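Local coordinates for G protein alpha subunit (Entamoeba histolytica, PDB 4FID), which binds guanine nucleotides and probably relays signals from membrane receptors as the GTPase subunit of a heterotrimeric G protein, at residues I6-L11 with I161-I166; H65-Q70 with W98-I103; E89-V94 with N125-A130. All coordinates share one frame; numbering follows the deposited sequence.

In the fold
From the N terminus, strand 6-12 enters the Ras-like domain, and contact 1 pairs it with strand 162-167, closing a long loop that contains the inserted all-helical domain. Contacts 2 and 3 are both nested inside that loop. Their segments alternate along the chain, 65-70, 89-94, 98-103, 125-130, so the two closures cross. Contact 2 joins the chain after helix 42-62 to the start of helix 101-108; contact 3 sets helix 90-99 against helix 126-129. Both use helix 90-99 and their centres lie about 17 Å apart, whereas those of contact 1 and contact 2 are about 47 Å apart, on opposite sides of the chain's centre.

Contact 1: residues I6-L11 with I161-I166; sequences ITVMLL and IPFHLI
The carbonyl oxygen I6 O takes the amide H164 N at 2.7 Å and also receives the CA-H of F163. This bond belongs to a parallel pairing of strand 6-11 with strand 162-166, in the sheet of the Ras-like domain. Five backbone bonds alternate between the two strands: besides this one, I6 N reaches P162 O, V8 N meets H164 O, I166 N comes to V8 O, and L10 N closes the series on I166 O at 2.8 Å.

Side chains divide between the two faces. On one, I6 packs beside the F163 ring, both pointing the same way. I6 CB lies over the ring face, 4.0 Å from the centroid, off centre toward the rim, and I6 CG2 touches F163 CE1 at 3.6 Å. V8 CG2 approaches the same ring at its edge, 3.9 Å from F163 CD1. V8 CG1, anti to the backbone N (chi1 176°), meets L165 CD2 at 3.8 Å. Helix 312-332 covers I6 and F163 here.

On the other face T7 CG2 meets I166 CD1 at 3.7 Å, and the terminal CE of selenomethionine M9 comes near I166 CG2. The H164 imidazole extends beyond the pair, ND1 bonded to D155 and NE2 to E153, both on the adjoining antiparallel strand 152-157.

L10 also packs close to K18, a GDP-binding residue, so this strand leads directly toward the P-loop. The main-chain bonds set the register; apolar side chains pack on the face of I6, F163, V8 and L165, while the other mixes apolar I166 and M9 with T7 and H164. The pairing of H164 with two carboxylates would favour a protonated imidazole, tying the third strand to the pair by charge as well as by hydrogen bonds.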
ATOM      1  N   ILE A   6      10.140   5.283  21.701  1.00 40.30           N
ATOM      2  CA  ILE A   6       9.016   6.007  21.139  1.00 39.80           C
ATOM      3  C   ILE A   6       8.099   5.016  20.405  1.00 42.58           C
ATOM      4  O   ILE A   6       8.545   4.247  19.535  1.00 38.46           O
ATOM      5  CB  ILE A   6       9.474   7.102  20.166  1.00 39.52           C
ATOM      6  CG1 ILE A   6      10.372   8.106  20.881  1.00 39.10           C
ATOM      7  CG2 ILE A   6       8.265   7.808  19.538  1.00 32.80           C
ATOM      8  CD1 ILE A   6      10.692   9.326  20.036  1.00 34.73           C
ATOM      9  N   THR A   7       6.820   5.043  20.762  1.00 35.95           N
ATOM     10  CA  THR A   7       5.877   4.095  20.224  1.00 37.62           C
ATOM     11  C   THR A   7       5.019   4.678  19.100  1.00 37.32           C
ATOM     12  O   THR A   7       4.447   5.752  19.216  1.00 38.13           O
ATOM     13  CB  THR A   7       5.011   3.530  21.340  1.00 42.76           C
ATOM     14  OG1 THR A   7       5.842   2.739  22.189  1.00 47.52           O
ATOM     15  CG2 THR A   7       3.896   2.660  20.779  1.00 42.49           C
ATOM     16  N   VAL A   8       4.930   3.935  18.012  1.00 33.42           N
ATOM     17  CA  VAL A   8       4.213   4.381  16.841  1.00 30.65           C
ATOM     18  C   VAL A   8       3.280   3.278  16.412  1.00 28.56           C
ATOM     19  O   VAL A   8       3.685   2.124  16.303  1.00 32.62           O
ATOM     20  CB  VAL A   8       5.173   4.654  15.687  1.00 31.91           C
ATOM     21  CG1 VAL A   8       4.399   5.014  14.445  1.00 30.73           C
ATOM     22  CG2 VAL A   8       6.151   5.758  16.068  1.00 31.59           C
HETATM   23  N   MSE A   9       2.030   3.641  16.168  1.00 26.52           N
HETATM   24  CA  MSE A   9       0.997   2.684  15.795  1.00 29.38           C
HETATM   25  C   MSE A   9       0.508   2.964  14.380  1.00 29.91           C
HETATM   26  O   MSE A   9       0.086   4.087  14.089  1.00 35.20           O
HETATM   27  CB  MSE A   9      -0.161   2.770  16.787  1.00 29.34           C
HETATM   28  CG  MSE A   9      -1.311   1.856  16.460  1.00 36.88           C
HETATM   29 SE   MSE A   9      -2.745   1.811  17.809  1.00 67.28          SE
HETATM   30  CE  MSE A   9      -1.937   0.668  19.178  1.00 47.96           C
ATOM     31  N   LEU A  10       0.583   1.963  13.500  1.00 25.79           N
ATOM     32  CA  LEU A  10       0.051   2.101  12.147  1.00 30.85           C
ATOM     33  C   LEU A  10      -1.374   1.595  12.070  1.00 33.66           C
ATOM     34  O   LEU A  10      -1.640   0.437  12.387  1.00 40.03           O
ATOM     35  CB  LEU A  10       0.890   1.330  11.132  1.00 40.80           C
ATOM     36  CG  LEU A  10       2.270   1.896  10.794  1.00 41.75           C
ATOM     37  CD1 LEU A  10       2.880   1.090   9.679  1.00 42.32           C
ATOM     38  CD2 LEU A  10       2.185   3.366  10.423  1.00 34.85           C
ATOM     39  N   LEU A  11      -2.282   2.473  11.651  1.00 27.76           N
ATOM     40  CA  LEU A  11      -3.670   2.118  11.339  1.00 22.41           C
ATOM     41  C   LEU A  11      -3.976   2.345   9.874  1.00 22.52           C
ATOM     42  O   LEU A  11      -3.331   3.138   9.216  1.00 26.18           O
ATOM     43  CB  LEU A  11      -4.661   2.957  12.152  1.00 18.55           C
ATOM     44  CG  LEU A  11      -4.948   2.696  13.654  1.00 30.83           C
ATOM     45  CD1 LEU A  11      -4.866   1.239  14.051  1.00 25.38           C
ATOM     46  CD2 LEU A  11      -4.052   3.527  14.543  1.00 24.26           C
ATOM     47  N   ILE A 161      17.893   6.685  18.409  1.00 74.70           N
ATOM     48  CA  ILE A 161      16.686   6.912  19.186  1.00 68.15           C
ATOM     49  C   ILE A 161      15.853   5.663  18.955  1.00 64.28           C
ATOM     50  O   ILE A 161      15.608   5.289  17.807  1.00 66.11           O
ATOM     51  CB  ILE A 161      15.897   8.131  18.660  1.00 66.76           C
ATOM     52  CG1 ILE A 161      16.689   9.421  18.830  1.00 62.80           C
ATOM     53  CG2 ILE A 161      14.553   8.264  19.365  1.00 64.71           C
ATOM     54  CD1 ILE A 161      16.074  10.577  18.102  1.00 58.10           C
ATOM     55  N   PRO A 162      15.429   4.999  20.035  1.00 60.85           N
ATOM     56  CA  PRO A 162      14.658   3.751  19.935  1.00 60.03           C
ATOM     57  C   PRO A 162      13.169   3.963  19.567  1.00 52.50           C
ATOM     58  O   PRO A 162      12.484   4.772  20.197  1.00 46.13           O
ATOM     59  CB  PRO A 162      14.768   3.171  21.343  1.00 62.92           C
ATOM     60  CG  PRO A 162      14.846   4.387  22.221  1.00 69.11           C
ATOM     61  CD  PRO A 162      15.620   5.425  21.430  1.00 65.33           C
ATOM     62  N   PHE A 163      12.691   3.240  18.553  1.00 46.22           N
ATOM     63  CA  PHE A 163      11.281   3.243  18.194  1.00 46.74           C
ATOM     64  C   PHE A 163      10.644   1.856  18.296  1.00 45.60           C
ATOM     65  O   PHE A 163      11.297   0.835  18.096  1.00 48.60           O
ATOM     66  CB  PHE A 163      11.085   3.792  16.785  1.00 50.98           C
ATOM     67  CG  PHE A 163      11.146   5.279  16.707  1.00 52.84           C
ATOM     68  CD1 PHE A 163      10.002   6.016  16.496  1.00 53.27           C
ATOM     69  CD2 PHE A 163      12.353   5.946  16.855  1.00 55.32           C
ATOM     70  CE1 PHE A 163      10.061   7.405  16.423  1.00 53.39           C
ATOM     71  CE2 PHE A 163      12.417   7.330  16.786  1.00 53.51           C
ATOM     72  CZ  PHE A 163      11.275   8.058  16.568  1.00 48.61           C
ATOM     73  N   HIS A 164       9.359   1.831  18.623  1.00 40.09           N
ATOM     74  CA  HIS A 164       8.609   0.585  18.640  1.00 38.25           C
ATOM     75  C   HIS A 164       7.372   0.755  17.765  1.00 37.11           C
ATOM     76  O   HIS A 164       6.596   1.706  17.932  1.00 31.94           O
ATOM     77  CB  HIS A 164       8.240   0.185  20.063  1.00 35.12           C
ATOM     78  CG  HIS A 164       7.472  -1.092  20.148  1.00 44.04           C
ATOM     79  ND1 HIS A 164       8.069  -2.330  20.027  1.00 50.32           N
ATOM     80  CD2 HIS A 164       6.153  -1.328  20.353  1.00 42.94           C
ATOM     81  CE1 HIS A 164       7.149  -3.272  20.146  1.00 48.73           C
ATOM     82  NE2 HIS A 164       5.978  -2.691  20.349  1.00 41.48           N
ATOM     83  N   LEU A 165       7.208  -0.159  16.815  1.00 35.87           N
ATOM     84  CA  LEU A 165       6.203  -0.006  15.778  1.00 38.26           C
ATOM     85  C   LEU A 165       5.134  -1.064  16.017  1.00 41.63           C
ATOM     86  O   LEU A 165       5.456  -2.251  16.124  1.00 42.10           O
ATOM     87  CB  LEU A 165       6.866  -0.165  14.395  1.00 40.96           C
ATOM     88  CG  LEU A 165       6.163   0.213  13.076  1.00 42.23           C
ATOM     89  CD1 LEU A 165       5.073  -0.771  12.731  1.00 40.19           C
ATOM     90  CD2 LEU A 165       5.582   1.617  13.116  1.00 45.04           C
ATOM     91  N   ILE A 166       3.875  -0.632  16.136  1.00 39.23           N
ATOM     92  CA  ILE A 166       2.750  -1.550  16.275  1.00 38.16           C
ATOM     93  C   ILE A 166       1.889  -1.469  15.041  1.00 39.59           C
ATOM     94  O   ILE A 166       1.249  -0.447  14.801  1.00 39.15           O
ATOM     95  CB  ILE A 166       1.871  -1.195  17.477  1.00 41.07           C
ATOM     96  CG1 ILE A 166       2.722  -1.155  18.756  1.00 36.02           C
ATOM     97  CG2 ILE A 166       0.648  -2.182  17.576  1.00 17.12           C
ATOM     98  CD1 ILE A 166       2.053  -0.470  19.915  1.00 33.04           C
TER

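Contact 2: residues H65-Q70 with W98-I103; sequences HPMKYQ and WADEGI
The D100 carboxylate, at the N-cap of helix 101-108 in the all-helical domain, gathers amides from both segments. D100 OD1 accepts two consecutive backbone N-H groups of the irregular segment 65-70. K68 N arrives at 3.0 Å on the syn side, close to the carboxylate plane, while Y69 N comes to the same D100 OD1 at 3.1 Å from above that plane, 57° out of it. The other oxygen, D100 OD2, caps the helix by accepting G102 N at 3.2 Å, again from above the plane. With CG anti to the backbone N (chi1 179°), D100 extends its carboxylate between the helix start and the passing chain. Three amides and the helix N terminus would favour the ionised form of this buried group.

Around this polar centre, selenomethionine M67 crosses D100 at about a right angle, and its CG rests against I103 CG1 at 4.1 Å. G102, having no side chain, lets the backbones come close, with G102 CA 3.4 Å from P66 O.

Farther out, helices 42-62 and 90-99 position the partners: M67 packs on I57, S60 and L97, I103 on L56, and the Y69 side chain on D93, A96 and L97. On the exposed side K68 NZ lies 4.4 Å from E101 OE2, beyond a salt bridge. At the opposite end, H65 CB sits 3.4 Å from G102 O, an oxygen hydrogen-bonded to T106 OG1.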
ATOM      1  N   HIS A  65     -10.075  -6.844 -26.587  1.00 48.02           N
ATOM      2  CA  HIS A  65      -8.772  -6.478 -27.116  1.00 49.36           C
ATOM      3  C   HIS A  65      -8.084  -7.761 -27.587  1.00 56.07           C
ATOM      4  O   HIS A  65      -7.347  -8.397 -26.829  1.00 64.92           O
ATOM      5  CB  HIS A  65      -7.902  -5.824 -26.045  1.00 46.28           C
ATOM      6  CG  HIS A  65      -8.545  -4.657 -25.370  1.00 54.68           C
ATOM      7  ND1 HIS A  65      -8.756  -3.458 -26.007  1.00 59.89           N
ATOM      8  CD2 HIS A  65      -8.999  -4.503 -24.105  1.00 59.04           C
ATOM      9  CE1 HIS A  65      -9.330  -2.613 -25.164  1.00 60.81           C
ATOM     10  NE2 HIS A  65      -9.487  -3.222 -24.007  1.00 60.22           N
ATOM     11  N   PRO A  66      -8.317  -8.154 -28.840  1.00 46.83           N
ATOM     12  CA  PRO A  66      -7.761  -9.429 -29.287  1.00 45.15           C
ATOM     13  C   PRO A  66      -6.244  -9.575 -29.072  1.00 47.19           C
ATOM     14  O   PRO A  66      -5.478  -8.600 -29.096  1.00 43.79           O
ATOM     15  CB  PRO A  66      -8.126  -9.458 -30.776  1.00 38.43           C
ATOM     16  CG  PRO A  66      -9.366  -8.673 -30.846  1.00 41.67           C
ATOM     17  CD  PRO A  66      -9.148  -7.531 -29.878  1.00 44.27           C
HETATM   18  N   MSE A  67      -5.838 -10.822 -28.859  1.00 49.37           N
HETATM   19  CA  MSE A  67      -4.450 -11.183 -28.646  1.00 55.71           C
HETATM   20  C   MSE A  67      -3.818 -11.735 -29.917  1.00 55.94           C
HETATM   21  O   MSE A  67      -4.445 -12.494 -30.655  1.00 45.18           O
HETATM   22  CB  MSE A  67      -4.381 -12.272 -27.588  1.00 64.36           C
HETATM   23  CG  MSE A  67      -4.113 -11.794 -26.175  1.00 69.68           C
HETATM   24 SE   MSE A  67      -4.065 -13.349 -24.988  1.00102.01          SE
HETATM   25  CE  MSE A  67      -5.829 -13.125 -24.244  1.00 50.39           C
ATOM     26  N   LYS A  68      -2.568 -11.355 -30.162  1.00 62.70           N
ATOM     27  CA  LYS A  68      -1.779 -11.989 -31.204  1.00 67.35           C
ATOM     28  C   LYS A  68      -1.214 -13.285 -30.648  1.00 66.34           C
ATOM     29  O   LYS A  68      -1.376 -14.351 -31.241  1.00 68.46           O
ATOM     30  CB  LYS A  68      -0.634 -11.081 -31.656  1.00 69.31           C
ATOM     31  CG  LYS A  68      -0.914 -10.298 -32.924  1.00 73.26           C
ATOM     32  CD  LYS A  68       0.107  -9.178 -33.112  1.00 80.84           C
ATOM     33  CE  LYS A  68       1.536  -9.716 -33.210  1.00 85.26           C
ATOM     34  NZ  LYS A  68       2.562  -8.663 -32.909  1.00 85.75           N
ATOM     35  N   TYR A  69      -0.564 -13.186 -29.494  1.00 59.94           N
ATOM     36  CA  TYR A  69       0.148 -14.321 -28.922  1.00 56.18           C
ATOM     37  C   TYR A  69      -0.786 -15.357 -28.323  1.00 61.43           C
ATOM     38  O   TYR A  69      -1.841 -15.021 -27.789  1.00 65.02           O
ATOM     39  CB  TYR A  69       1.121 -13.842 -27.857  1.00 52.42           C
ATOM     40  CG  TYR A  69       1.921 -14.952 -27.252  1.00 54.79           C
ATOM     41  CD1 TYR A  69       2.990 -15.519 -27.942  1.00 54.24           C
ATOM     42  CD2 TYR A  69       1.619 -15.437 -25.986  1.00 57.54           C
ATOM     43  CE1 TYR A  69       3.734 -16.548 -27.388  1.00 55.56           C
ATOM     44  CE2 TYR A  69       2.358 -16.464 -25.424  1.00 58.12           C
ATOM     45  CZ  TYR A  69       3.414 -17.015 -26.131  1.00 55.96           C
ATOM     46  OH  TYR A  69       4.141 -18.036 -25.575  1.00 52.28           O
ATOM     47  N   GLN A  70      -0.385 -16.621 -28.402  1.00 61.64           N
ATOM     48  CA  GLN A  70      -1.163 -17.708 -27.822  1.00 59.48           C
ATOM     49  C   GLN A  70      -0.282 -18.580 -26.925  1.00 55.04           C
ATOM     50  O   GLN A  70       0.618 -19.258 -27.410  1.00 49.63           O
ATOM     51  CB  GLN A  70      -1.798 -18.550 -28.925  1.00 64.56           C
ATOM     52  CG  GLN A  70      -2.316 -19.902 -28.454  1.00 70.66           C
ATOM     53  CD  GLN A  70      -3.016 -20.688 -29.557  1.00 74.48           C
ATOM     54  OE1 GLN A  70      -3.217 -20.187 -30.671  1.00 72.19           O
ATOM     55  NE2 GLN A  70      -3.396 -21.926 -29.246  1.00 73.98           N
ATOM     56  N   TRP A  98       3.094 -10.159 -21.993  1.00 44.40           N
ATOM     57  CA  TRP A  98       3.211  -8.795 -21.481  1.00 38.45           C
ATOM     58  C   TRP A  98       3.568  -7.818 -22.606  1.00 38.84           C
ATOM     59  O   TRP A  98       3.296  -6.630 -22.513  1.00 42.72           O
ATOM     60  CB  TRP A  98       4.235  -8.758 -20.346  1.00 31.49           C
ATOM     61  CG  TRP A  98       4.454  -7.429 -19.689  1.00 31.99           C
ATOM     62  CD1 TRP A  98       5.653  -6.799 -19.499  1.00 28.98           C
ATOM     63  CD2 TRP A  98       3.462  -6.577 -19.111  1.00 40.49           C
ATOM     64  NE1 TRP A  98       5.468  -5.599 -18.855  1.00 34.03           N
ATOM     65  CE2 TRP A  98       4.128  -5.442 -18.600  1.00 41.57           C
ATOM     66  CE3 TRP A  98       2.077  -6.664 -18.966  1.00 43.48           C
ATOM     67  CZ2 TRP A  98       3.451  -4.405 -17.956  1.00 39.76           C
ATOM     68  CZ3 TRP A  98       1.410  -5.626 -18.334  1.00 42.90           C
ATOM     69  CH2 TRP A  98       2.097  -4.516 -17.841  1.00 40.57           C
ATOM     70  N   ALA A  99       4.163  -8.329 -23.675  1.00 39.73           N
ATOM     71  CA  ALA A  99       4.510  -7.490 -24.830  1.00 40.58           C
ATOM     72  C   ALA A  99       3.430  -7.498 -25.924  1.00 43.09           C
ATOM     73  O   ALA A  99       3.508  -6.757 -26.896  1.00 48.41           O
ATOM     74  CB  ALA A  99       5.849  -7.903 -25.401  1.00 29.96           C
ATOM     75  N   ASP A 100       2.409  -8.321 -25.741  1.00 41.02           N
ATOM     76  CA  ASP A 100       1.345  -8.438 -26.719  1.00 48.27           C
ATOM     77  C   ASP A 100       0.434  -7.212 -26.687  1.00 55.23           C
ATOM     78  O   ASP A 100       0.087  -6.720 -25.622  1.00 59.96           O
ATOM     79  CB  ASP A 100       0.550  -9.714 -26.453  1.00 49.57           C
ATOM     80  CG  ASP A 100      -0.588  -9.894 -27.417  1.00 55.97           C
ATOM     81  OD1 ASP A 100      -0.299 -10.245 -28.592  1.00 64.56           O
ATOM     82  OD2 ASP A 100      -1.756  -9.682 -27.000  1.00 48.21           O
ATOM     83  N   GLU A 101       0.041  -6.733 -27.860  1.00 61.01           N
ATOM     84  CA  GLU A 101      -0.758  -5.516 -27.982  1.00 60.71           C
ATOM     85  C   GLU A 101      -2.063  -5.555 -27.194  1.00 50.97           C
ATOM     86  O   GLU A 101      -2.437  -4.577 -26.562  1.00 50.21           O
ATOM     87  CB  GLU A 101      -1.039  -5.235 -29.455  1.00 70.78           C
ATOM     88  CG  GLU A 101       0.186  -5.445 -30.344  1.00 81.33           C
ATOM     89  CD  GLU A 101       0.001  -4.925 -31.773  1.00 90.51           C
ATOM     90  OE1 GLU A 101      -1.155  -4.870 -32.271  1.00 87.61           O
ATOM     91  OE2 GLU A 101       1.032  -4.578 -32.395  1.00 94.62           O
ATOM     92  N   GLY A 102      -2.744  -6.694 -27.211  1.00 47.10           N
ATOM     93  CA  GLY A 102      -4.060  -6.799 -26.594  1.00 49.39           C
ATOM     94  C   GLY A 102      -4.020  -6.795 -25.078  1.00 51.44           C
ATOM     95  O   GLY A 102      -4.916  -6.261 -24.417  1.00 50.09           O
ATOM     96  N   ILE A 103      -2.976  -7.415 -24.534  1.00 48.14           N
ATOM     97  CA  ILE A 103      -2.747  -7.461 -23.106  1.00 41.26           C
ATOM     98  C   ILE A 103      -2.390  -6.053 -22.598  1.00 46.03           C
ATOM     99  O   ILE A 103      -2.919  -5.568 -21.585  1.00 43.64           O
ATOM    100  CB  ILE A 103      -1.638  -8.480 -22.794  1.00 35.72           C
ATOM    101  CG1 ILE A 103      -2.151  -9.887 -23.058  1.00 33.74           C
ATOM    102  CG2 ILE A 103      -1.202  -8.410 -21.330  1.00 31.33           C
ATOM    103  CD1 ILE A 103      -3.207 -10.352 -22.028  1.00 31.63           C
TER

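Contact 3: residues E89-V94 with N125-A130; sequences ELVGDV and NVKRIA
Helix 90-99 meets the short helix 126-129 through valines, V94 and V126 reaching toward each other tip to tip. V94 CG1, which stands anti to its backbone nitrogen (chi1 166°), meets both methyls of V126, 3.8 Å from V126 CG2 and 3.9 Å from V126 CG1. Because V126 CG1 sits between the backbone N and the carbonyl carbon (chi1 77°), both methyls of V126 face helix 90-99. One turn earlier along helix 90-99, V91 CG1 touches V126 CG1 more loosely at 4.3 Å and lies 4.2 Å from K127 CA. V91 thereby passes alongside the backbone of the short helix, while the lysine chain leads away to the surface.

No hydrogen bond joins the two segments. The contact is purely apolar, one of the helix-to-helix seams of the all-helical domain that G-alpha subunits carry as an insertion in their Ras-like fold. Helix 42-62 also packs here: V126 rests on V49, and I129 on I45, C46 and V49.

N125 and R128 pair away from the interface. N125 holds the N-cap position but makes no capping bond through its side chain; its OD1 instead accepts R128 NH2 at 2.8 Å, from above the carbonyl plane and within the guanidinium plane, and its ND2 donates to Y121 O. R128 NH1 forms a salt bridge with D140 OD2.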
ATOM      1  N   GLU A  89       8.118 -23.471 -20.206  1.00 60.75           N
ATOM      2  CA  GLU A  89       7.582 -22.455 -21.110  1.00 58.93           C
ATOM      3  C   GLU A  89       6.867 -21.287 -20.413  1.00 48.62           C
ATOM      4  O   GLU A  89       6.473 -20.317 -21.065  1.00 43.64           O
ATOM      5  CB  GLU A  89       6.644 -23.117 -22.108  1.00 68.70           C
ATOM      6  CG  GLU A  89       6.036 -24.386 -21.567  1.00 82.09           C
ATOM      7  CD  GLU A  89       6.372 -25.573 -22.423  1.00 93.82           C
ATOM      8  OE1 GLU A  89       5.512 -25.955 -23.245  1.00101.22           O
ATOM      9  OE2 GLU A  89       7.495 -26.112 -22.284  1.00 94.95           O
ATOM     10  N   LEU A  90       6.711 -21.374 -19.097  1.00 49.23           N
ATOM     11  CA  LEU A  90       6.027 -20.318 -18.373  1.00 45.59           C
ATOM     12  C   LEU A  90       6.738 -18.987 -18.578  1.00 46.26           C
ATOM     13  O   LEU A  90       6.142 -18.036 -19.069  1.00 47.65           O
ATOM     14  CB  LEU A  90       5.881 -20.661 -16.889  1.00 44.89           C
ATOM     15  CG  LEU A  90       5.022 -19.741 -16.019  1.00 39.87           C
ATOM     16  CD1 LEU A  90       5.857 -18.585 -15.465  1.00 44.77           C
ATOM     17  CD2 LEU A  90       3.825 -19.221 -16.793  1.00 29.28           C
ATOM     18  N   VAL A  91       8.012 -18.917 -18.218  1.00 48.15           N
ATOM     19  CA  VAL A  91       8.776 -17.688 -18.414  1.00 48.46           C
ATOM     20  C   VAL A  91       8.538 -17.073 -19.797  1.00 53.25           C
ATOM     21  O   VAL A  91       8.237 -15.886 -19.926  1.00 53.84           O
ATOM     22  CB  VAL A  91      10.273 -17.935 -18.264  1.00 47.76           C
ATOM     23  CG1 VAL A  91      11.011 -16.622 -18.291  1.00 50.89           C
ATOM     24  CG2 VAL A  91      10.546 -18.668 -16.980  1.00 52.84           C
ATOM     25  N   GLY A  92       8.674 -17.895 -20.829  1.00 48.82           N
ATOM     26  CA  GLY A  92       8.678 -17.397 -22.177  1.00 41.54           C
ATOM     27  C   GLY A  92       7.383 -16.723 -22.535  1.00 48.69           C
ATOM     28  O   GLY A  92       7.379 -15.654 -23.131  1.00 56.35           O
ATOM     29  N   ASP A  93       6.262 -17.336 -22.184  1.00 45.80           N
ATOM     30  CA  ASP A  93       5.008 -16.748 -22.618  1.00 41.21           C
ATOM     31  C   ASP A  93       4.473 -15.654 -21.700  1.00 39.35           C
ATOM     32  O   ASP A  93       3.653 -14.844 -22.118  1.00 36.98           O
ATOM     33  CB  ASP A  93       3.967 -17.798 -23.053  1.00 50.75           C
ATOM     34  CG  ASP A  93       3.589 -18.736 -21.965  1.00 57.02           C
ATOM     35  OD1 ASP A  93       4.193 -18.629 -20.872  1.00 63.77           O
ATOM     36  OD2 ASP A  93       2.664 -19.547 -22.204  1.00 50.71           O
ATOM     37  N   VAL A  94       4.972 -15.591 -20.471  1.00 45.31           N
ATOM     38  CA  VAL A  94       4.766 -14.390 -19.676  1.00 45.89           C
ATOM     39  C   VAL A  94       5.369 -13.168 -20.386  1.00 46.11           C
ATOM     40  O   VAL A  94       4.733 -12.111 -20.449  1.00 45.67           O
ATOM     41  CB  VAL A  94       5.312 -14.514 -18.227  1.00 49.11           C
ATOM     42  CG1 VAL A  94       5.387 -13.147 -17.556  1.00 45.21           C
ATOM     43  CG2 VAL A  94       4.452 -15.468 -17.406  1.00 46.86           C
ATOM     44  N   ASN A 125       9.970  -8.867 -13.726  1.00 36.72           N
ATOM     45  CA  ASN A 125      10.948  -9.591 -12.927  1.00 30.02           C
ATOM     46  C   ASN A 125      10.840 -11.094 -13.089  1.00 34.39           C
ATOM     47  O   ASN A 125      11.459 -11.849 -12.325  1.00 34.76           O
ATOM     48  CB  ASN A 125      10.835  -9.197 -11.450  1.00 29.92           C
ATOM     49  CG  ASN A 125      11.558  -7.889 -11.138  1.00 36.13           C
ATOM     50  OD1 ASN A 125      12.746  -7.892 -10.855  1.00 39.05           O
ATOM     51  ND2 ASN A 125      10.838  -6.769 -11.193  1.00 36.87           N
ATOM     52  N   VAL A 126      10.070 -11.521 -14.097  1.00 34.42           N
ATOM     53  CA  VAL A 126       9.749 -12.939 -14.290  1.00 37.47           C
ATOM     54  C   VAL A 126      10.960 -13.853 -14.560  1.00 39.33           C
ATOM     55  O   VAL A 126      11.021 -14.968 -14.042  1.00 39.48           O
ATOM     56  CB  VAL A 126       8.665 -13.151 -15.361  1.00 36.07           C
ATOM     57  CG1 VAL A 126       9.244 -13.010 -16.761  1.00 34.69           C
ATOM     58  CG2 VAL A 126       8.036 -14.517 -15.182  1.00 33.97           C
ATOM     59  N   LYS A 127      11.918 -13.379 -15.353  1.00 48.95           N
ATOM     60  CA  LYS A 127      13.133 -14.149 -15.621  1.00 52.07           C
ATOM     61  C   LYS A 127      13.818 -14.549 -14.319  1.00 51.20           C
ATOM     62  O   LYS A 127      14.334 -15.650 -14.203  1.00 48.75           O
ATOM     63  CB  LYS A 127      14.111 -13.358 -16.487  1.00 57.67           C
ATOM     64  CG  LYS A 127      13.680 -13.121 -17.930  1.00 68.98           C
ATOM     65  CD  LYS A 127      14.625 -12.117 -18.601  1.00 76.70           C
ATOM     66  CE  LYS A 127      14.317 -11.900 -20.082  1.00 81.37           C
ATOM     67  NZ  LYS A 127      15.144 -10.798 -20.676  1.00 81.41           N
ATOM     68  N   ARG A 128      13.815 -13.654 -13.338  1.00 52.37           N
ATOM     69  CA  ARG A 128      14.476 -13.920 -12.068  1.00 49.52           C
ATOM     70  C   ARG A 128      13.608 -14.686 -11.062  1.00 52.83           C
ATOM     71  O   ARG A 128      14.135 -15.389 -10.205  1.00 56.86           O
ATOM     72  CB  ARG A 128      14.990 -12.621 -11.454  1.00 50.93           C
ATOM     73  CG  ARG A 128      15.709 -12.797 -10.113  1.00 55.73           C
ATOM     74  CD  ARG A 128      16.124 -11.439  -9.526  1.00 54.60           C
ATOM     75  NE  ARG A 128      14.989 -10.523  -9.497  1.00 47.35           N
ATOM     76  CZ  ARG A 128      14.210 -10.304  -8.443  1.00 35.54           C
ATOM     77  NH1 ARG A 128      14.450 -10.898  -7.289  1.00 33.34           N
ATOM     78  NH2 ARG A 128      13.192  -9.467  -8.551  1.00 30.92           N
ATOM     79  N   ILE A 129      12.286 -14.549 -11.164  1.00 53.18           N
ATOM     80  CA  ILE A 129      11.370 -15.214 -10.230  1.00 54.34           C
ATOM     81  C   ILE A 129      11.175 -16.675 -10.620  1.00 56.39           C
ATOM     82  O   ILE A 129      10.960 -17.540  -9.766  1.00 54.04           O
ATOM     83  CB  ILE A 129       9.981 -14.511 -10.182  1.00 47.66           C
ATOM     84  CG1 ILE A 129      10.082 -13.129  -9.539  1.00 41.47           C
ATOM     85  CG2 ILE A 129       8.949 -15.354  -9.431  1.00 50.66           C
ATOM     86  CD1 ILE A 129       8.937 -12.225  -9.936  1.00 33.77           C
ATOM     87  N   ALA A 130      11.260 -16.935 -11.921  1.00 56.76           N
ATOM     88  CA  ALA A 130      10.991 -18.256 -12.463  1.00 59.14           C
ATOM     89  C   ALA A 130      12.209 -19.167 -12.450  1.00 60.41           C
ATOM     90  O   ALA A 130      12.139 -20.279 -12.953  1.00 63.80           O
ATOM     91  CB  ALA A 130      10.441 -18.141 -13.861  1.00 60.22           C
TER